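Long-range contacts in DNA mismatch repair protein MUTS (Thermus aquaticus, PDB 1EWQ), which recognises and binds mismatched DNA in mismatch repair and has a weak ATPase activity: residues D96-A101 and R109-Q114; R230-A235 and L339-A344. All blocks are in the same frame, centred on the assembly; numbering follows the deposited sequence.

Contact 1: residues D96-A101 and R109-Q114. With nucleotides of chain B.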
loop_
_atom_site.group_PDB
_atom_site.type_symbol
_atom_site.label_atom_id
_atom_site.label_comp_id
_atom_site.label_asym_id
_atom_site.label_seq_id
_atom_site.Cartn_x
_atom_site.Cartn_y
_atom_site.Cartn_z
ATOM N N ASP C 96 29.857 -4.395 -10.771
ATOM C CA ASP C 96 30.667 -3.182 -10.750
ATOM C C ASP C 96 31.909 -3.308 -11.620
ATOM O O ASP C 96 32.209 -4.374 -12.161
ATOM C CB ASP C 96 31.121 -2.852 -9.322
ATOM C CG ASP C 96 29.965 -2.568 -8.385
ATOM O OD1 ASP C 96 29.053 -1.818 -8.781
ATOM O OD2 ASP C 96 29.983 -3.083 -7.248
ATOM N N GLN C 97 32.626 -2.197 -11.748
ATOM C CA GLN C 97 33.865 -2.167 -12.499
ATOM C C GLN C 97 34.937 -2.531 -11.479
ATOM O O GLN C 97 35.209 -1.778 -10.548
ATOM C CB GLN C 97 34.091 -0.770 -13.088
ATOM C CG GLN C 97 33.076 -0.425 -14.173
ATOM C CD GLN C 97 33.238 0.972 -14.735
ATOM O OE1 GLN C 97 32.631 1.315 -15.749
ATOM N NE2 GLN C 97 34.052 1.789 -14.077
ATOM N N VAL C 98 35.516 -3.711 -11.656
ATOM C CA VAL C 98 36.534 -4.240 -10.754
ATOM C C VAL C 98 37.944 -3.758 -11.079
ATOM O O VAL C 98 38.870 -3.914 -10.282
ATOM C CB VAL C 98 36.508 -5.781 -10.801
ATOM C CG1 VAL C 98 37.552 -6.365 -9.860
ATOM C CG2 VAL C 98 35.117 -6.274 -10.434
ATOM N N GLU C 99 38.095 -3.151 -12.247
ATOM C CA GLU C 99 39.390 -2.676 -12.698
ATOM C C GLU C 99 39.383 -1.184 -12.997
ATOM O O GLU C 99 38.575 -0.713 -13.798
ATOM C CB GLU C 99 39.769 -3.457 -13.951
ATOM C CG GLU C 99 41.030 -3.017 -14.634
ATOM C CD GLU C 99 41.320 -3.869 -15.848
ATOM O OE1 GLU C 99 40.428 -3.974 -16.723
ATOM O OE2 GLU C 99 42.436 -4.433 -15.923
ATOM N N PRO C 100 40.279 -0.415 -12.357
ATOM C CA PRO C 100 40.291 1.024 -12.639
ATOM C C PRO C 100 40.452 1.247 -14.141
ATOM O O PRO C 100 41.283 0.605 -14.786
ATOM C CB PRO C 100 41.482 1.529 -11.823
ATOM C CG PRO C 100 42.369 0.320 -11.712
ATOM C CD PRO C 100 41.379 -0.784 -11.453
ATOM N N ALA C 101 39.637 2.141 -14.694
ATOM C CA ALA C 101 39.668 2.431 -16.125
ATOM C C ALA C 101 41.050 2.862 -16.596
ATOM O O ALA C 101 41.449 2.564 -17.724
ATOM C CB ALA C 101 38.640 3.509 -16.463
ATOM N N ARG C 109 37.026 -4.293 -16.617
ATOM C CA ARG C 109 36.634 -5.542 -15.966
ATOM C C ARG C 109 35.354 -5.339 -15.159
ATOM O O ARG C 109 35.307 -4.497 -14.259
ATOM C CB ARG C 109 37.736 -6.038 -15.016
ATOM C CG ARG C 109 39.082 -6.374 -15.665
ATOM C CD ARG C 109 40.108 -6.785 -14.599
ATOM N NE ARG C 109 41.464 -6.922 -15.129
ATOM C CZ ARG C 109 42.550 -7.089 -14.373
ATOM N NH1 ARG C 109 42.433 -7.139 -13.053
ATOM N NH2 ARG C 109 43.750 -7.206 -14.935
ATOM N N ARG C 110 34.319 -6.109 -15.481
ATOM C CA ARG C 110 33.055 -6.019 -14.761
ATOM C C ARG C 110 32.558 -7.393 -14.342
ATOM O O ARG C 110 32.497 -8.329 -15.146
ATOM C CB ARG C 110 32.003 -5.306 -15.611
ATOM C CG ARG C 110 32.387 -3.871 -15.857
ATOM C CD ARG C 110 31.429 -3.117 -16.753
ATOM N NE ARG C 110 32.064 -1.877 -17.179
ATOM C CZ ARG C 110 31.508 -0.973 -17.974
ATOM N NH1 ARG C 110 30.282 -1.163 -18.440
ATOM N NH2 ARG C 110 32.183 0.119 -18.305
ATOM N N GLU C 111 32.213 -7.498 -13.063
ATOM C CA GLU C 111 31.723 -8.739 -12.490
ATOM C C GLU C 111 30.690 -8.397 -11.424
ATOM O O GLU C 111 30.602 -7.258 -10.967
ATOM C CB GLU C 111 32.876 -9.504 -11.833
ATOM C CG GLU C 111 34.163 -9.527 -12.643
ATOM C CD GLU C 111 35.346 -10.029 -11.836
ATOM O OE1 GLU C 111 35.643 -9.434 -10.778
ATOM O OE2 GLU C 111 35.983 -11.017 -12.261
ATOM N N VAL C 112 29.913 -9.396 -11.028
ATOM C CA VAL C 112 28.912 -9.206 -9.997
ATOM C C VAL C 112 29.632 -9.234 -8.653
ATOM O O VAL C 112 30.223 -10.239 -8.281
ATOM C CB VAL C 112 27.853 -10.320 -10.052
ATOM C CG1 VAL C 112 26.834 -10.127 -8.936
ATOM C CG2 VAL C 112 27.163 -10.308 -11.409
ATOM N N THR C 113 29.588 -8.120 -7.935
ATOM C CA THR C 113 30.251 -8.005 -6.639
ATOM C C THR C 113 29.405 -8.495 -5.469
ATOM O O THR C 113 29.938 -8.943 -4.455
ATOM C CB THR C 113 30.684 -6.535 -6.388
ATOM O OG1 THR C 113 31.918 -6.293 -7.068
ATOM C CG2 THR C 113 30.857 -6.239 -4.888
ATOM N N GLN C 114 28.090 -8.422 -5.609
ATOM C CA GLN C 114 27.211 -8.849 -4.537
ATOM C C GLN C 114 25.772 -8.897 -4.987
ATOM O O GLN C 114 25.388 -8.246 -5.956
ATOM C CB GLN C 114 27.320 -7.888 -3.359
ATOM C CG GLN C 114 27.195 -6.438 -3.764
ATOM C CD GLN C 114 26.950 -5.526 -2.589
ATOM O OE1 GLN C 114 27.008 -4.299 -2.716
ATOM N NE2 GLN C 114 26.664 -6.117 -1.435
ATOM P P DG B 13 35.274 5.426 -15.845
ATOM O OP1 DG B 13 35.249 4.657 -14.568
ATOM O OP2 DG B 13 36.506 6.163 -16.245
ATOM O "O5'" DG B 13 34.855 4.455 -17.028
ATOM C "C5'" DG B 13 34.106 4.993 -18.098
ATOM C "C4'" DG B 13 33.577 3.906 -18.995
ATOM O "O4'" DG B 13 32.784 4.589 -19.988
ATOM C "C3'" DG B 13 34.648 3.147 -19.769
ATOM O "O3'" DG B 13 34.180 1.828 -20.044
ATOM C "C2'" DG B 13 34.831 3.980 -21.027
ATOM C "C1'" DG B 13 33.476 4.660 -21.229
ATOM N N9 DG B 13 33.571 6.073 -21.601
ATOM C C8 DG B 13 34.554 6.961 -21.234
ATOM N N7 DG B 13 34.382 8.154 -21.736
ATOM C C5 DG B 13 33.214 8.051 -22.478
ATOM C C6 DG B 13 32.527 9.023 -23.259
ATOM O O6 DG B 13 32.836 10.203 -23.468
ATOM N N1 DG B 13 31.375 8.496 -23.829
ATOM C C2 DG B 13 30.941 7.201 -23.679
ATOM N N2 DG B 13 29.806 6.871 -24.313
ATOM N N3 DG B 13 31.572 6.290 -22.963
ATOM C C4 DG B 13 32.692 6.777 -22.396
#

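Contact 2: residues R230-A235 and L339-A344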
loop_
_atom_site.group_PDB
_atom_site.type_symbol
_atom_site.label_atom_id
_atom_site.label_comp_id
_atom_site.label_asym_id
_atom_site.label_seq_id
_atom_site.Cartn_x
_atom_site.Cartn_y
_atom_site.Cartn_z
ATOM N N ARG C 230 27.101 -16.558 -1.519
ATOM C CA ARG C 230 26.929 -16.095 -2.884
ATOM C C ARG C 230 26.566 -14.612 -2.851
ATOM O O ARG C 230 27.230 -13.790 -3.481
ATOM C CB ARG C 230 25.806 -16.887 -3.552
ATOM C CG ARG C 230 25.704 -16.754 -5.065
ATOM C CD ARG C 230 24.518 -17.579 -5.569
ATOM N NE ARG C 230 24.452 -18.852 -4.849
ATOM C CZ ARG C 230 23.472 -19.750 -4.946
ATOM N NH1 ARG C 230 22.432 -19.547 -5.752
ATOM N NH2 ARG C 230 23.530 -20.853 -4.208
ATOM N N THR C 231 25.521 -14.267 -2.100
ATOM C CA THR C 231 25.078 -12.878 -2.015
ATOM C C THR C 231 26.159 -11.976 -1.439
ATOM O O THR C 231 26.440 -10.906 -1.980
ATOM C CB THR C 231 23.790 -12.720 -1.149
ATOM O OG1 THR C 231 24.077 -13.037 0.220
ATOM C CG2 THR C 231 22.688 -13.637 -1.654
ATOM N N GLN C 232 26.776 -12.415 -0.349
ATOM C CA GLN C 232 27.817 -11.625 0.301
ATOM C C GLN C 232 29.030 -11.453 -0.607
ATOM O O GLN C 232 29.832 -10.540 -0.419
ATOM C CB GLN C 232 28.234 -12.291 1.616
ATOM C CG GLN C 232 28.827 -11.346 2.659
ATOM C CD GLN C 232 30.230 -10.882 2.314
ATOM O OE1 GLN C 232 31.122 -11.697 2.065
ATOM N NE2 GLN C 232 30.435 -9.567 2.306
ATOM N N GLY C 233 29.150 -12.323 -1.604
ATOM C CA GLY C 233 30.280 -12.240 -2.509
ATOM C C GLY C 233 31.579 -12.687 -1.862
ATOM O O GLY C 233 32.657 -12.274 -2.289
ATOM N N GLY C 234 31.481 -13.529 -0.835
ATOM C CA GLY C 234 32.676 -14.016 -0.161
ATOM C C GLY C 234 32.413 -14.760 1.142
ATOM O O GLY C 234 31.273 -15.096 1.458
ATOM N N ALA C 235 33.483 -15.016 1.893
ATOM C CA ALA C 235 33.406 -15.717 3.175
ATOM C C ALA C 235 32.598 -14.905 4.181
ATOM O O ALA C 235 32.838 -13.713 4.372
ATOM C CB ALA C 235 34.813 -15.964 3.715
ATOM N N LEU C 339 33.084 -4.741 9.551
ATOM C CA LEU C 339 34.531 -4.671 9.674
ATOM C C LEU C 339 35.144 -6.003 9.248
ATOM O O LEU C 339 36.048 -6.037 8.414
ATOM C CB LEU C 339 34.942 -4.356 11.120
ATOM C CG LEU C 339 34.947 -2.881 11.555
ATOM C CD1 LEU C 339 35.088 -2.770 13.061
ATOM C CD2 LEU C 339 36.089 -2.152 10.843
ATOM N N GLU C 340 34.640 -7.095 9.824
ATOM C CA GLU C 340 35.156 -8.430 9.526
ATOM C C GLU C 340 35.003 -8.800 8.055
ATOM O O GLU C 340 35.836 -9.523 7.511
ATOM C CB GLU C 340 34.450 -9.498 10.386
ATOM C CG GLU C 340 34.623 -9.324 11.890
ATOM C CD GLU C 340 33.644 -10.162 12.702
ATOM O OE1 GLU C 340 32.567 -10.507 12.174
ATOM O OE2 GLU C 340 33.941 -10.459 13.879
ATOM N N LEU C 341 33.942 -8.310 7.419
ATOM C CA LEU C 341 33.677 -8.605 6.015
ATOM C C LEU C 341 34.355 -7.645 5.036
ATOM O O LEU C 341 34.146 -7.746 3.834
ATOM C CB LEU C 341 32.163 -8.605 5.752
ATOM C CG LEU C 341 31.383 -9.785 6.339
ATOM C CD1 LEU C 341 29.883 -9.592 6.159
ATOM C CD2 LEU C 341 31.850 -11.060 5.663
ATOM N N GLY C 342 35.149 -6.711 5.552
ATOM C CA GLY C 342 35.830 -5.762 4.687
ATOM C C GLY C 342 34.936 -4.750 3.988
ATOM O O GLY C 342 35.276 -4.265 2.903
ATOM N N ARG C 343 33.797 -4.425 4.605
ATOM C CA ARG C 343 32.859 -3.457 4.055
ATOM C C ARG C 343 32.757 -2.158 4.852
ATOM O O ARG C 343 32.106 -1.216 4.403
ATOM C CB ARG C 343 31.460 -4.046 3.986
ATOM C CG ARG C 343 31.299 -5.229 3.096
ATOM C CD ARG C 343 29.830 -5.536 2.987
ATOM N NE ARG C 343 29.560 -6.681 2.131
ATOM C CZ ARG C 343 28.523 -6.736 1.305
ATOM N NH1 ARG C 343 27.690 -5.704 1.244
ATOM N NH2 ARG C 343 28.316 -7.812 0.553
ATOM N N ALA C 344 33.360 -2.113 6.035
ATOM C CA ALA C 344 33.300 -0.920 6.869
ATOM C C ALA C 344 33.677 0.352 6.104
ATOM O O ALA C 344 34.712 0.409 5.432
ATOM C CB ALA C 344 34.196 -1.086 8.076
HETATM O O HOH W 1 25.306 -8.689 -0.460
#

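Contact 1: residues D96-A101 and R109-Q114
Asp-96 and Glu-111 pair their backbones as an antiparallel hydrogen-bonded pair. Asp-96 N gives to Glu-111 O at 3.0 Å, and Glu-111 N returns a longer bond to Asp-96 O. Past the end of strand 92-97 the pairing runs on, with Val-98 N 2.7 Å from Arg-109 O. Gln-97 and Arg-110 form the non-hydrogen-bonded pair between these links. Their CA-H groups fill in, Arg-110 CA on Asp-96 O and Gln-97 CA on Arg-109 O.

The charged pair lies beyond the strands. Glu-99 crosses Arg-109 at about a right angle. Glu-99 OE2 sits over one face of the guanidinium, 2.8 Å from Arg-109 NE in a salt bridge. With CG anti to the backbone N (chi1 175°), the extended Glu-99 chain carries its carboxylate to the guanidinium. Glu-99 CB rests on Arg-109 CG and CD.

A third group faces the DNA. Gln-97 and Arg-110 lie side by side and point the same way, their flat ends 28° apart. Gln-97 NE2 donates to DG13 OP1 of chain B at 3.1 Å, while Gln-97 OE1 accepts from Gly-37 N, so both ends of the amide are held. The guanidinium edge of Arg-110 brings NH2 to 3.2 Å from DG13 O3' of chain B. Shortened to an alanine here, the side chain is likely to leave Gln-97 without its neighbour and the DNA backbone without a nearby positive charge. Here the hairpin of MutS domain I lies beside the heteroduplex backbone.

Val-98 crosses Glu-111 at about a right angle, with Val-98 CG2 3.2 Å from Glu-111 OE1.

Strand 110-116 is an edge strand of its mixed sheet within the chain, and strand 92-97 lies between it and strand 31-36. Asp-96 OD1 bonds Tyr-40 OH of strand 39-43. Arg-110 also packs on Leu-16 and Gln-19 of helix 15-26.

Contact 2: residues R230-A235 and L339-A344
Gln-232 meets both Leu-341 and Arg-343 and carries the tight part of the contact. Its side chain sets out with CG anti to the backbone N (chi1 -155°) and bends at chi2, which swings the amide toward segment 339-344. Leu-341 CD2 lies against the amide carbon, 3.7 Å from Gln-232 CD. The same methyl reaches Ala-235 O at 3.1 Å, so one leucine methyl touches both the glutamine amide and the backbone beyond it.

Arg-343 approaches Gln-232 from the opposite direction, its chain extended from CG to NE. Arg-343 NH2 donates to Gln-232 O at 3.3 Å, and the oxygen lies near the guanidinium plane. The bond meets the carbonyl well off its axis, at a C=O...N angle of 111°. The amide of Gln-232 stands at the guanidinium edge, the two planes 55° apart.

Both segments are helix ends. Helix 215-232 closes with a Schellman motif at Gly-233 and helix 332-340 with one at Gly-342. Each glycine takes the positive phi of that motif. The side chains just before and just after Gly-342 reach across to the end of helix 215-232.

The other side is looser. Arg-343 and Thr-231 are linked there through a water 2.9 Å from Thr-231 O, which accepts from Arg-343 NH2 at 3.3 Å. Ala-235 is exposed and gives mainly its carbonyl to the contact. Leu-122 and Gln-123, in a loop, pack beside Gln-232 and Arg-343 respectively.

How the contacts relate
From the N terminus, contact 1 comes first. It closes a hairpin loop, with seven residues between its segments, joining strands 92-97 and 110-116 in the sheet of MutS domain I. Contact 2 opens later, at the end of helix 215-232. It closes a span of 103 residues, rich in helix, that ends in the MutS domain III range. The two loops are in series; they neither nest nor cross. Their centres are about 16 Å apart and they touch through Gln-114. Its CB lies 3.4 Å from Thr-231 O. Strand 110-116 thereby runs from the DNA side of contact 1 to contact 2, bringing the domain I sheet against the end of helix 215-232 and close to the turn after helix 332-340.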